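Local atomic coordinates of proliferating cell nuclear antigen (Entamoeba histolytica, PDB entry 3P91), a protein that probably acts as a ring-shaped sliding clamp that encircles DNA and raises the processivity of the replicative DNA polymerase during elongation. Residues Ala139-Ser145 / Asp226-Leu232; Phe218-Leu224 / Leu249-Leu253; Thr27-Thr31 / Cys44-Ser48; Pro133-Asp138 / Ser231-Pro237. All blocks are in the same frame, centred on the assembly; numbering follows the deposited sequence.

All four contacts reach the long antiparallel sheet that runs from the N-terminal into the C-terminal domain of one clamp subunit. Contacts 1 and 4 share S231 and L232, contact 4 continuing where the strand pair of contact 1 ends. Contact 2, its centre about 4 Å from that of the chain, touches the other three: F218 CD1 lies 3.6 Å from T27 CG2 of contact 3, S145 OG of contact 1 lies 3.4 Å from A222 O, and P237 CB of contact 4 comes within 3.4 Å of L253 O. Contacts 1 and 3 stand about 23 Å apart between centres. In related clamps, the regions around contacts 3 and 4 help form the partner-binding face.

Contact 1. Residues Ala139-Ser145 / Asp226-Leu232; sequences AIITLSS and DNVKLSL
A139 opens the ladder against L232, its N giving a 3.2 Å bond to L232 O while its O receives L232 N at 2.7 Å. Next, I140 faces S231 without a backbone bond between them. Its CG2, set anti to the backbone N, reaches past S231 to lie 3.5 Å from K229 CD, where the lysine's aliphatic chain runs obliquely across it. I141 points to the other face and bonds L230 both ways; its CD1 extends to L232 CD2 at 4.2 Å. Strands 139-144 and 227-232 are thus antiparallel neighbours in the C-terminal half of the DNA-clamp fold, where F148 of helix 145-158 packs on L143, V228 and L230. T142 returns to the K229 side, OG1 lying 3.6 Å from K229 CG and CG2 meeting N227 CB. L143 forms the last two-way rung, with V228; the bond from L143 N to V228 O is long and bent (140° at the hydrogen), whereas V228 N reaches L143 O at 2.7 Å. Here the chain turns into its helix: S144 caps E147 N with its hydroxyl, and S145 N binds D226 O at 2.9 Å. The S145 hydroxyl goes to A225 O.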
loop_
_atom_site.group_PDB
_atom_site.type_symbol
_atom_site.label_atom_id
_atom_site.label_comp_id
_atom_site.label_asym_id
_atom_site.label_seq_id
_atom_site.Cartn_x
_atom_site.Cartn_y
_atom_site.Cartn_z
ATOM N N ALA A 139 25.525 -30.028 7.456
ATOM C CA ALA A 139 24.394 -30.208 6.556
ATOM C C ALA A 139 24.230 -29.004 5.646
ATOM O O ALA A 139 24.507 -27.872 6.041
ATOM C CB ALA A 139 23.119 -30.450 7.342
ATOM N N ILE A 140 23.779 -29.260 4.423
ATOM C CA ILE A 140 23.537 -28.202 3.454
ATOM C C ILE A 140 22.088 -28.243 3.004
ATOM O O ILE A 140 21.647 -29.198 2.373
ATOM C CB ILE A 140 24.454 -28.329 2.227
ATOM C CG1 ILE A 140 25.915 -28.174 2.640
ATOM C CG2 ILE A 140 24.098 -27.289 1.201
ATOM C CD1 ILE A 140 26.880 -28.527 1.552
ATOM N N ILE A 141 21.354 -27.189 3.329
ATOM C CA ILE A 141 19.931 -27.159 3.067
ATOM C C ILE A 141 19.581 -26.262 1.902
ATOM O O ILE A 141 20.057 -25.139 1.806
ATOM C CB ILE A 141 19.185 -26.660 4.288
ATOM C CG1 ILE A 141 19.474 -27.579 5.472
ATOM C CG2 ILE A 141 17.711 -26.597 3.995
ATOM C CD1 ILE A 141 19.106 -26.991 6.790
ATOM N N THR A 142 18.738 -26.771 1.018
ATOM C CA THR A 142 18.264 -26.004 -0.120
ATOM C C THR A 142 16.749 -25.961 -0.076
ATOM O O THR A 142 16.097 -26.971 0.170
ATOM C CB THR A 142 18.720 -26.614 -1.445
ATOM O OG1 THR A 142 20.152 -26.576 -1.522
ATOM C CG2 THR A 142 18.120 -25.849 -2.608
ATOM N N LEU A 143 16.196 -24.782 -0.323
ATOM C CA LEU A 143 14.804 -24.532 -0.059
ATOM C C LEU A 143 14.397 -23.301 -0.834
ATOM O O LEU A 143 15.227 -22.437 -1.082
ATOM C CB LEU A 143 14.645 -24.288 1.434
ATOM C CG LEU A 143 13.536 -23.330 1.843
ATOM C CD1 LEU A 143 12.150 -23.914 1.551
ATOM C CD2 LEU A 143 13.680 -22.998 3.308
ATOM N N SER A 144 13.134 -23.229 -1.235
ATOM C CA SER A 144 12.601 -22.023 -1.859
ATOM C C SER A 144 13.018 -20.806 -1.044
ATOM O O SER A 144 12.793 -20.752 0.162
ATOM C CB SER A 144 11.075 -22.103 -1.956
ATOM O OG SER A 144 10.486 -20.825 -2.143
ATOM N N SER A 145 13.640 -19.833 -1.699
ATOM C CA SER A 145 14.104 -18.639 -1.010
ATOM C C SER A 145 12.930 -17.785 -0.552
ATOM O O SER A 145 13.018 -17.084 0.457
ATOM C CB SER A 145 14.991 -17.817 -1.936
ATOM O OG SER A 145 14.287 -17.474 -3.115
ATOM N N ASP A 226 15.851 -18.478 -7.065
ATOM C CA ASP A 226 14.631 -19.208 -6.714
ATOM C C ASP A 226 14.733 -19.905 -5.361
ATOM O O ASP A 226 13.786 -19.893 -4.567
ATOM C CB ASP A 226 14.280 -20.229 -7.799
ATOM C CG ASP A 226 13.518 -19.611 -8.957
ATOM O OD1 ASP A 226 12.544 -18.870 -8.699
ATOM O OD2 ASP A 226 13.898 -19.863 -10.121
ATOM N N ASN A 227 15.893 -20.502 -5.112
ATOM C CA ASN A 227 16.168 -21.193 -3.863
ATOM C C ASN A 227 17.267 -20.513 -3.043
ATOM O O ASN A 227 18.089 -19.774 -3.579
ATOM C CB ASN A 227 16.553 -22.645 -4.147
ATOM C CG ASN A 227 15.384 -23.471 -4.662
ATOM O OD1 ASN A 227 14.276 -23.390 -4.140
ATOM N ND2 ASN A 227 15.631 -24.272 -5.686
ATOM N N VAL A 228 17.270 -20.761 -1.738
ATOM C CA VAL A 228 18.359 -20.312 -0.877
ATOM C C VAL A 228 19.112 -21.524 -0.350
ATOM O O VAL A 228 18.499 -22.540 -0.032
ATOM C CB VAL A 228 17.852 -19.474 0.313
ATOM C CG1 VAL A 228 16.865 -20.264 1.142
ATOM C CG2 VAL A 228 19.025 -19.001 1.166
ATOM N N LYS A 229 20.435 -21.427 -0.271
ATOM C CA LYS A 229 21.222 -22.516 0.281
ATOM C C LYS A 229 21.883 -22.149 1.604
ATOM O O LYS A 229 22.701 -21.234 1.675
ATOM C CB LYS A 229 22.267 -23.012 -0.713
ATOM C CG LYS A 229 22.769 -24.405 -0.384
ATOM C CD LYS A 229 23.842 -24.852 -1.335
ATOM C CE LYS A 229 25.141 -24.145 -1.042
ATOM N NZ LYS A 229 26.272 -24.768 -1.780
ATOM N N LEU A 230 21.518 -22.882 2.650
ATOM C CA LEU A 230 22.083 -22.678 3.966
ATOM C C LEU A 230 23.041 -23.813 4.281
ATOM O O LEU A 230 22.640 -24.975 4.363
ATOM C CB LEU A 230 20.983 -22.657 5.016
ATOM C CG LEU A 230 19.788 -21.713 4.884
ATOM C CD1 LEU A 230 18.998 -21.978 3.614
ATOM C CD2 LEU A 230 18.888 -21.882 6.097
ATOM N N SER A 231 24.308 -23.473 4.461
ATOM C CA SER A 231 25.302 -24.444 4.870
ATOM C C SER A 231 25.486 -24.349 6.370
ATOM O O SER A 231 25.945 -23.334 6.887
ATOM C CB SER A 231 26.611 -24.187 4.150
ATOM O OG SER A 231 26.456 -24.420 2.767
ATOM N N LEU A 232 25.140 -25.430 7.060
ATOM C CA LEU A 232 24.956 -25.419 8.507
ATOM C C LEU A 232 26.038 -26.179 9.288
ATOM O O LEU A 232 26.335 -27.333 8.991
ATOM C CB LEU A 232 23.574 -26.000 8.821
ATOM C CG LEU A 232 22.981 -25.876 10.224
ATOM C CD1 LEU A 232 23.058 -24.440 10.698
ATOM C CD2 LEU A 232 21.541 -26.361 10.209
#

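Contact 2. Residues Phe218-Leu224 / Leu249-Leu253; sequences FAKSAPL and LKFYL
F218 and F251 both carry CG opposite their own carbonyl carbon, and very different chi2 values, -12° and -92°, then bring the two ring planes to within 18° of each other. They form an offset stack with centroids 4.3 Å apart. The side chains run antiparallel alongside each other, which brings each CB over the partner's ring: F251 CB sits 3.8 Å from the F218 centroid, F218 CB 4.2 Å from the F251 centroid, two CH-pi contacts. L253 CB comes to the edge of the F218 ring, close to its plane. At the edge of the other ring, S221 OG lies 3.5 Å from F251 CZ and also touches L249 CD2. L224 CD1 meets L249 CD2 at 3.4 Å, the two leucines crossing at about a right angle. The segment after helix 212-218 is thus pressed against strand 247-253, which carries the sheet across to strand 52-57 of the N-terminal domain; T27 touches both rings. The contact is buried and built mainly from ring faces and methyl groups, with the S221 hydroxyl at one ring's edge, so its cohesion comes mainly from dispersion and the exclusion of water.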
loop_
_atom_site.group_PDB
_atom_site.type_symbol
_atom_site.label_atom_id
_atom_site.label_comp_id
_atom_site.label_asym_id
_atom_site.label_seq_id
_atom_site.Cartn_x
_atom_site.Cartn_y
_atom_site.Cartn_z
ATOM N N PHE A 218 19.120 -10.957 5.821
ATOM C CA PHE A 218 19.788 -11.723 4.782
ATOM C C PHE A 218 18.763 -12.333 3.853
ATOM O O PHE A 218 18.948 -12.361 2.641
ATOM C CB PHE A 218 20.608 -12.862 5.395
ATOM C CG PHE A 218 21.799 -12.409 6.183
ATOM C CD1 PHE A 218 22.241 -11.098 6.116
ATOM C CD2 PHE A 218 22.489 -13.306 6.987
ATOM C CE1 PHE A 218 23.342 -10.684 6.845
ATOM C CE2 PHE A 218 23.589 -12.899 7.719
ATOM C CZ PHE A 218 24.015 -11.585 7.648
ATOM N N ALA A 219 17.692 -12.845 4.446
ATOM C CA ALA A 219 16.674 -13.594 3.722
ATOM C C ALA A 219 16.026 -12.768 2.628
ATOM O O ALA A 219 15.484 -13.312 1.668
ATOM C CB ALA A 219 15.619 -14.105 4.682
ATOM N N LYS A 220 16.086 -11.450 2.778
ATOM C CA LYS A 220 15.470 -10.541 1.820
ATOM C C LYS A 220 16.193 -10.525 0.483
ATOM O O LYS A 220 15.806 -9.788 -0.417
ATOM C CB LYS A 220 15.421 -9.125 2.381
ATOM C CG LYS A 220 14.616 -8.988 3.643
ATOM C CD LYS A 220 14.746 -7.581 4.197
ATOM C CE LYS A 220 14.082 -7.458 5.557
ATOM N NZ LYS A 220 14.301 -6.108 6.141
ATOM N N SER A 221 17.241 -11.331 0.357
ATOM C CA SER A 221 17.986 -11.438 -0.894
ATOM C C SER A 221 17.331 -12.435 -1.845
ATOM O O SER A 221 17.848 -12.712 -2.926
ATOM C CB SER A 221 19.432 -11.845 -0.618
ATOM O OG SER A 221 20.090 -10.861 0.154
ATOM N N ALA A 222 16.185 -12.964 -1.426
ATOM C CA ALA A 222 15.439 -13.972 -2.180
ATOM C C ALA A 222 15.302 -13.687 -3.679
ATOM O O ALA A 222 15.445 -14.591 -4.493
ATOM C CB ALA A 222 14.059 -14.193 -1.545
ATOM N N PRO A 223 15.018 -12.436 -4.050
ATOM C CA PRO A 223 14.870 -12.091 -5.470
ATOM C C PRO A 223 16.027 -12.553 -6.366
ATOM O O PRO A 223 15.830 -12.737 -7.565
ATOM C CB PRO A 223 14.807 -10.563 -5.443
ATOM C CG PRO A 223 14.194 -10.252 -4.130
ATOM C CD PRO A 223 14.752 -11.278 -3.179
ATOM N N LEU A 224 17.205 -12.757 -5.794
ATOM C CA LEU A 224 18.371 -13.128 -6.587
ATOM C C LEU A 224 18.312 -14.544 -7.122
ATOM O O LEU A 224 18.994 -14.876 -8.090
ATOM C CB LEU A 224 19.654 -12.955 -5.777
ATOM C CG LEU A 224 20.258 -11.557 -5.706
ATOM C CD1 LEU A 224 21.441 -11.583 -4.774
ATOM C CD2 LEU A 224 20.676 -11.076 -7.079
ATOM N N LEU A 249 25.660 -14.598 -4.281
ATOM C CA LEU A 249 25.709 -13.741 -3.114
ATOM C C LEU A 249 25.770 -14.638 -1.898
ATOM O O LEU A 249 25.036 -15.615 -1.814
ATOM C CB LEU A 249 24.463 -12.867 -3.063
ATOM C CG LEU A 249 24.326 -11.987 -1.823
ATOM C CD1 LEU A 249 25.475 -10.992 -1.747
ATOM C CD2 LEU A 249 22.982 -11.266 -1.806
ATOM N N LYS A 250 26.656 -14.333 -0.962
ATOM C CA LYS A 250 26.777 -15.163 0.227
ATOM C C LYS A 250 26.926 -14.344 1.487
ATOM O O LYS A 250 27.551 -13.283 1.479
ATOM C CB LYS A 250 27.964 -16.111 0.118
ATOM C CG LYS A 250 27.813 -17.177 -0.919
ATOM C CD LYS A 250 29.130 -17.868 -1.075
ATOM C CE LYS A 250 29.082 -18.967 -2.101
ATOM N NZ LYS A 250 30.447 -19.541 -2.233
ATOM N N PHE A 251 26.343 -14.854 2.567
ATOM C CA PHE A 251 26.487 -14.251 3.877
ATOM C C PHE A 251 27.080 -15.266 4.825
ATOM O O PHE A 251 26.786 -16.455 4.722
ATOM C CB PHE A 251 25.136 -13.825 4.410
ATOM C CG PHE A 251 24.424 -12.872 3.531
ATOM C CD1 PHE A 251 24.574 -11.515 3.709
ATOM C CD2 PHE A 251 23.597 -13.328 2.532
ATOM C CE1 PHE A 251 23.909 -10.623 2.903
ATOM C CE2 PHE A 251 22.929 -12.445 1.725
ATOM C CZ PHE A 251 23.087 -11.087 1.908
ATOM N N TYR A 252 27.907 -14.786 5.750
ATOM C CA TYR A 252 28.541 -15.640 6.744
ATOM C C TYR A 252 28.190 -15.151 8.126
ATOM O O TYR A 252 28.481 -14.006 8.473
ATOM C CB TYR A 252 30.055 -15.619 6.579
ATOM C CG TYR A 252 30.533 -16.178 5.266
ATOM C CD1 TYR A 252 31.051 -17.458 5.192
ATOM C CD2 TYR A 252 30.463 -15.425 4.095
ATOM C CE1 TYR A 252 31.495 -17.978 4.002
ATOM C CE2 TYR A 252 30.903 -15.940 2.888
ATOM C CZ TYR A 252 31.422 -17.222 2.853
ATOM O OH TYR A 252 31.873 -17.767 1.672
ATOM N N LEU A 253 27.566 -16.023 8.912
ATOM C CA LEU A 253 27.126 -15.655 10.246
ATOM C C LEU A 253 27.471 -16.717 11.287
ATOM O O LEU A 253 27.100 -17.886 11.161
ATOM C CB LEU A 253 25.625 -15.365 10.252
ATOM C CG LEU A 253 25.079 -14.881 11.594
ATOM C CD1 LEU A 253 25.657 -13.521 11.967
ATOM C CD2 LEU A 253 23.557 -14.835 11.569
#

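Contact 3. Residues Thr27-Thr31 / Cys44-Ser48; sequences TIDKT and CMDNS
N47 meets the 27-31 segment with both its backbone and its side chain. The firm bond is from N47 N to T27 O, 2.9 Å long and 165° at the hydrogen, with the donor nearly in line with the carbonyl. The amide is carried back toward D29 because CG stands opposite the carbonyl carbon. There it makes two weak bonds: ND2 gives to D29 OD2 at 3.4 Å, and OD1 receives D29 N at 3.5 Å. The two side chains cross at about a right angle, and the carboxylate and amide planes lie 54° apart, so the groups do not meet as a flat pair. I28 has CG1 anti to its N, and a bend at chi2, 77°, brings CD1 to 3.5 Å from M45 O and 3.8 Å from N47 OD1. Near the start of the hairpin strand, T31 OG1 lies 3.4 Å from C44 SG, while L77 of helix 77-84 packs on both I28 and T31. D46 turns its carboxylate from the contact: OD2 accepts V50 N and S51 N, and OD1 takes a weak bond from S48 N in the manner of an Asx turn. The T27 hydroxyl is held by L24 O. All this lies at the open end of the beta hairpin formed by strands 30-36 and 39-45 of the N-terminal clamp domain; in related PCNAs the loop leaving the second strand helps line the site for partner peptides, and here it probably does likewise.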
loop_
_atom_site.group_PDB
_atom_site.type_symbol
_atom_site.label_atom_id
_atom_site.label_comp_id
_atom_site.label_asym_id
_atom_site.label_seq_id
_atom_site.Cartn_x
_atom_site.Cartn_y
_atom_site.Cartn_z
ATOM N N THR A 27 21.825 -5.001 4.244
ATOM C CA THR A 27 22.811 -5.461 5.216
ATOM C C THR A 27 24.032 -4.549 5.342
ATOM O O THR A 27 24.769 -4.617 6.325
ATOM C CB THR A 27 23.273 -6.883 4.887
ATOM O OG1 THR A 27 23.989 -6.866 3.647
ATOM C CG2 THR A 27 22.068 -7.819 4.767
ATOM N N ILE A 28 24.249 -3.703 4.342
ATOM C CA ILE A 28 25.359 -2.757 4.370
ATOM C C ILE A 28 24.984 -1.505 3.583
ATOM O O ILE A 28 24.294 -1.595 2.570
ATOM C CB ILE A 28 26.695 -3.403 3.865
ATOM C CG1 ILE A 28 27.839 -2.388 3.875
ATOM C CG2 ILE A 28 26.532 -4.020 2.486
ATOM C CD1 ILE A 28 28.414 -2.124 5.244
ATOM N N ASP A 29 25.422 -0.343 4.070
ATOM C CA ASP A 29 25.034 0.957 3.502
ATOM C C ASP A 29 26.015 1.504 2.456
ATOM O O ASP A 29 25.621 1.901 1.360
ATOM C CB ASP A 29 24.851 1.999 4.613
ATOM C CG ASP A 29 23.679 1.681 5.541
ATOM O OD1 ASP A 29 23.718 2.153 6.699
ATOM O OD2 ASP A 29 22.725 0.974 5.123
ATOM N N LYS A 30 27.291 1.554 2.807
ATOM C CA LYS A 30 28.312 1.967 1.859
ATOM C C LYS A 30 29.302 0.826 1.682
ATOM O O LYS A 30 29.674 0.170 2.649
ATOM C CB LYS A 30 29.033 3.219 2.361
ATOM C CG LYS A 30 28.114 4.392 2.617
ATOM C CD LYS A 30 28.810 5.465 3.431
ATOM C CE LYS A 30 27.821 6.524 3.907
ATOM N NZ LYS A 30 28.465 7.489 4.847
ATOM N N THR A 31 29.722 0.570 0.451
ATOM C CA THR A 31 30.681 -0.501 0.225
ATOM C C THR A 31 31.494 -0.291 -1.042
ATOM O O THR A 31 31.090 0.432 -1.950
ATOM C CB THR A 31 30.001 -1.891 0.214
ATOM O OG1 THR A 31 31.001 -2.913 0.310
ATOM C CG2 THR A 31 29.189 -2.095 -1.049
ATOM N N CYS A 44 32.920 -7.621 2.541
ATOM C CA CYS A 44 32.954 -6.696 3.656
ATOM C C CYS A 44 32.014 -7.181 4.745
ATOM O O CYS A 44 31.186 -8.067 4.516
ATOM C CB CYS A 44 32.517 -5.315 3.192
ATOM S SG CYS A 44 30.792 -5.283 2.691
ATOM N N MET A 45 32.150 -6.588 5.927
ATOM C CA MET A 45 31.274 -6.881 7.053
ATOM C C MET A 45 29.974 -6.129 6.920
ATOM O O MET A 45 29.921 -5.076 6.288
ATOM C CB MET A 45 31.941 -6.483 8.365
ATOM C CG MET A 45 33.211 -7.251 8.647
ATOM S SD MET A 45 33.826 -6.939 10.300
ATOM C CE MET A 45 34.041 -5.170 10.254
ATOM N N ASP A 46 28.922 -6.669 7.521
ATOM C CA ASP A 46 27.639 -5.985 7.557
ATOM C C ASP A 46 27.770 -4.704 8.365
ATOM O O ASP A 46 28.798 -4.456 8.985
ATOM C CB ASP A 46 26.587 -6.881 8.204
ATOM C CG ASP A 46 26.697 -6.906 9.711
ATOM O OD1 ASP A 46 25.661 -6.753 10.375
ATOM O OD2 ASP A 46 27.815 -7.066 10.236
ATOM N N ASN A 47 26.715 -3.905 8.363
ATOM C CA ASN A 47 26.653 -2.686 9.164
ATOM C C ASN A 47 27.085 -2.857 10.618
ATOM O O ASN A 47 27.803 -2.019 11.160
ATOM C CB ASN A 47 25.231 -2.121 9.134
ATOM C CG ASN A 47 24.973 -1.272 7.909
ATOM O OD1 ASN A 47 25.825 -0.490 7.497
ATOM N ND2 ASN A 47 23.797 -1.426 7.317
ATOM N N SER A 48 26.625 -3.933 11.251
ATOM C CA SER A 48 26.896 -4.164 12.666
ATOM C C SER A 48 28.261 -4.779 12.944
ATOM O O SER A 48 28.614 -4.996 14.102
ATOM C CB SER A 48 25.828 -5.062 13.260
ATOM O OG SER A 48 24.558 -4.488 13.077
#

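Contact 4. Residues Pro133-Asp138 / Ser231-Pro237; sequences PELQSD and SLSGQAP
L135 CD1 packs against A236 CB (3.5 Å) and P237 CD (3.9 Å), which lie side by side, with P237 O also close at 3.3 Å. This is the place in the DNA-clamp fold where the chain, having crossed from the N-terminal domain, enters the first strand of the C-terminal domain; in related PCNAs the same corner borders the pocket for PIP-box peptides, and its make-up here is consistent with that role. CG lies opposite the L135 carbonyl carbon (chi1 -73°). Beside it the P133 and P237 rings touch, their CG atoms 3.6 Å apart, and Y252 of strand 247-253 touches both P133 and L135. Moving outward, the contact turns polar around S137. S233 OG approaches S137 CA to 3.1 Å, and S137 CB lies 3.4 Å from L232 O. At the edge, D138 N gives a 2.7 Å bond to L232 O, bent to 140° at the hydrogen. Because that oxygen also accepts A139 N, two successive N-H groups face one residue, as in a classic beta bulge. The D138 carboxylate has K204 as a distant, weak ion partner through OD2, while D138 OD1 stands 3.6 Å from G234 N.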
loop_
_atom_site.group_PDB
_atom_site.type_symbol
_atom_site.label_atom_id
_atom_site.label_comp_id
_atom_site.label_asym_id
_atom_site.label_seq_id
_atom_site.Cartn_x
_atom_site.Cartn_y
_atom_site.Cartn_z
ATOM N N PRO A 133 35.659 -17.136 6.319
ATOM C CA PRO A 133 36.105 -18.147 7.271
ATOM C C PRO A 133 36.286 -19.506 6.603
ATOM O O PRO A 133 35.822 -19.707 5.479
ATOM C CB PRO A 133 34.955 -18.197 8.279
ATOM C CG PRO A 133 33.769 -17.745 7.520
ATOM C CD PRO A 133 34.263 -16.727 6.550
ATOM N N GLU A 134 36.967 -20.424 7.285
ATOM C CA GLU A 134 37.075 -21.795 6.810
ATOM C C GLU A 134 35.941 -22.595 7.420
ATOM O O GLU A 134 35.619 -22.418 8.594
ATOM C CB GLU A 134 38.431 -22.407 7.184
ATOM C CG GLU A 134 39.618 -21.748 6.511
ATOM C CD GLU A 134 39.594 -21.907 4.996
ATOM O OE1 GLU A 134 39.783 -20.897 4.286
ATOM O OE2 GLU A 134 39.389 -23.041 4.512
ATOM N N LEU A 135 35.338 -23.463 6.613
ATOM C CA LEU A 135 34.178 -24.241 7.028
ATOM C C LEU A 135 34.253 -25.687 6.581
ATOM O O LEU A 135 34.841 -26.016 5.550
ATOM C CB LEU A 135 32.888 -23.673 6.421
ATOM C CG LEU A 135 32.243 -22.373 6.894
ATOM C CD1 LEU A 135 32.359 -22.241 8.396
ATOM C CD2 LEU A 135 32.854 -21.176 6.201
ATOM N N GLN A 136 33.621 -26.547 7.361
ATOM C CA GLN A 136 33.188 -27.838 6.860
ATOM C C GLN A 136 31.851 -28.108 7.498
ATOM O O GLN A 136 31.770 -28.431 8.679
ATOM C CB GLN A 136 34.193 -28.940 7.167
ATOM C CG GLN A 136 34.480 -29.125 8.615
ATOM C CD GLN A 136 35.310 -30.352 8.856
ATOM O OE1 GLN A 136 35.739 -31.018 7.912
ATOM N NE2 GLN A 136 35.543 -30.667 10.121
ATOM N N SER A 137 30.794 -27.941 6.715
ATOM C CA SER A 137 29.439 -27.943 7.257
ATOM C C SER A 137 28.910 -29.348 7.514
ATOM O O SER A 137 29.326 -30.305 6.863
ATOM C CB SER A 137 28.497 -27.156 6.343
ATOM O OG SER A 137 28.550 -27.636 5.014
ATOM N N ASP A 138 27.997 -29.454 8.477
ATOM C CA ASP A 138 27.374 -30.725 8.857
ATOM C C ASP A 138 26.191 -31.062 7.958
ATOM O O ASP A 138 25.885 -32.228 7.731
ATOM C CB ASP A 138 26.907 -30.676 10.312
ATOM C CG ASP A 138 28.059 -30.670 11.302
ATOM O OD1 ASP A 138 27.924 -30.016 12.363
ATOM O OD2 ASP A 138 29.092 -31.326 11.031
ATOM N N SER A 231 24.308 -23.473 4.461
ATOM C CA SER A 231 25.302 -24.444 4.870
ATOM C C SER A 231 25.486 -24.349 6.370
ATOM O O SER A 231 25.945 -23.334 6.887
ATOM C CB SER A 231 26.611 -24.187 4.150
ATOM O OG SER A 231 26.456 -24.420 2.767
ATOM N N LEU A 232 25.140 -25.430 7.060
ATOM C CA LEU A 232 24.956 -25.419 8.507
ATOM C C LEU A 232 26.038 -26.179 9.288
ATOM O O LEU A 232 26.335 -27.333 8.991
ATOM C CB LEU A 232 23.574 -26.000 8.821
ATOM C CG LEU A 232 22.981 -25.876 10.224
ATOM C CD1 LEU A 232 23.058 -24.440 10.698
ATOM C CD2 LEU A 232 21.541 -26.361 10.209
ATOM N N SER A 233 26.615 -25.516 10.290
ATOM C CA SER A 233 27.581 -26.127 11.200
ATOM C C SER A 233 27.247 -25.737 12.642
ATOM O O SER A 233 26.742 -24.643 12.890
ATOM C CB SER A 233 28.996 -25.660 10.878
ATOM O OG SER A 233 29.265 -25.738 9.494
ATOM N N GLY A 234 27.550 -26.621 13.589
ATOM C CA GLY A 234 27.224 -26.387 14.986
ATOM C C GLY A 234 28.043 -25.311 15.677
ATOM O O GLY A 234 27.546 -24.633 16.579
ATOM N N GLN A 235 29.295 -25.143 15.258
ATOM C CA GLN A 235 30.202 -24.204 15.925
ATOM C C GLN A 235 30.746 -23.099 15.023
ATOM O O GLN A 235 31.103 -22.022 15.507
ATOM C CB GLN A 235 31.369 -24.950 16.587
ATOM C CG GLN A 235 31.031 -25.613 17.915
ATOM C CD GLN A 235 30.167 -26.835 17.741
ATOM O OE1 GLN A 235 30.502 -27.740 16.974
ATOM N NE2 GLN A 235 29.035 -26.867 18.440
ATOM N N ALA A 236 30.816 -23.379 13.723
ATOM C CA ALA A 236 31.361 -22.447 12.733
ATOM C C ALA A 236 30.249 -21.701 11.981
ATOM O O ALA A 236 29.118 -22.182 11.911
ATOM C CB ALA A 236 32.275 -23.197 11.753
ATOM N N PRO A 237 30.568 -20.525 11.409
ATOM C CA PRO A 237 29.540 -19.697 10.765
ATOM C C PRO A 237 28.714 -20.399 9.692
ATOM O O PRO A 237 29.226 -21.171 8.880
ATOM C CB PRO A 237 30.333 -18.521 10.160
ATOM C CG PRO A 237 31.760 -18.849 10.336
ATOM C CD PRO A 237 31.858 -19.828 11.474
#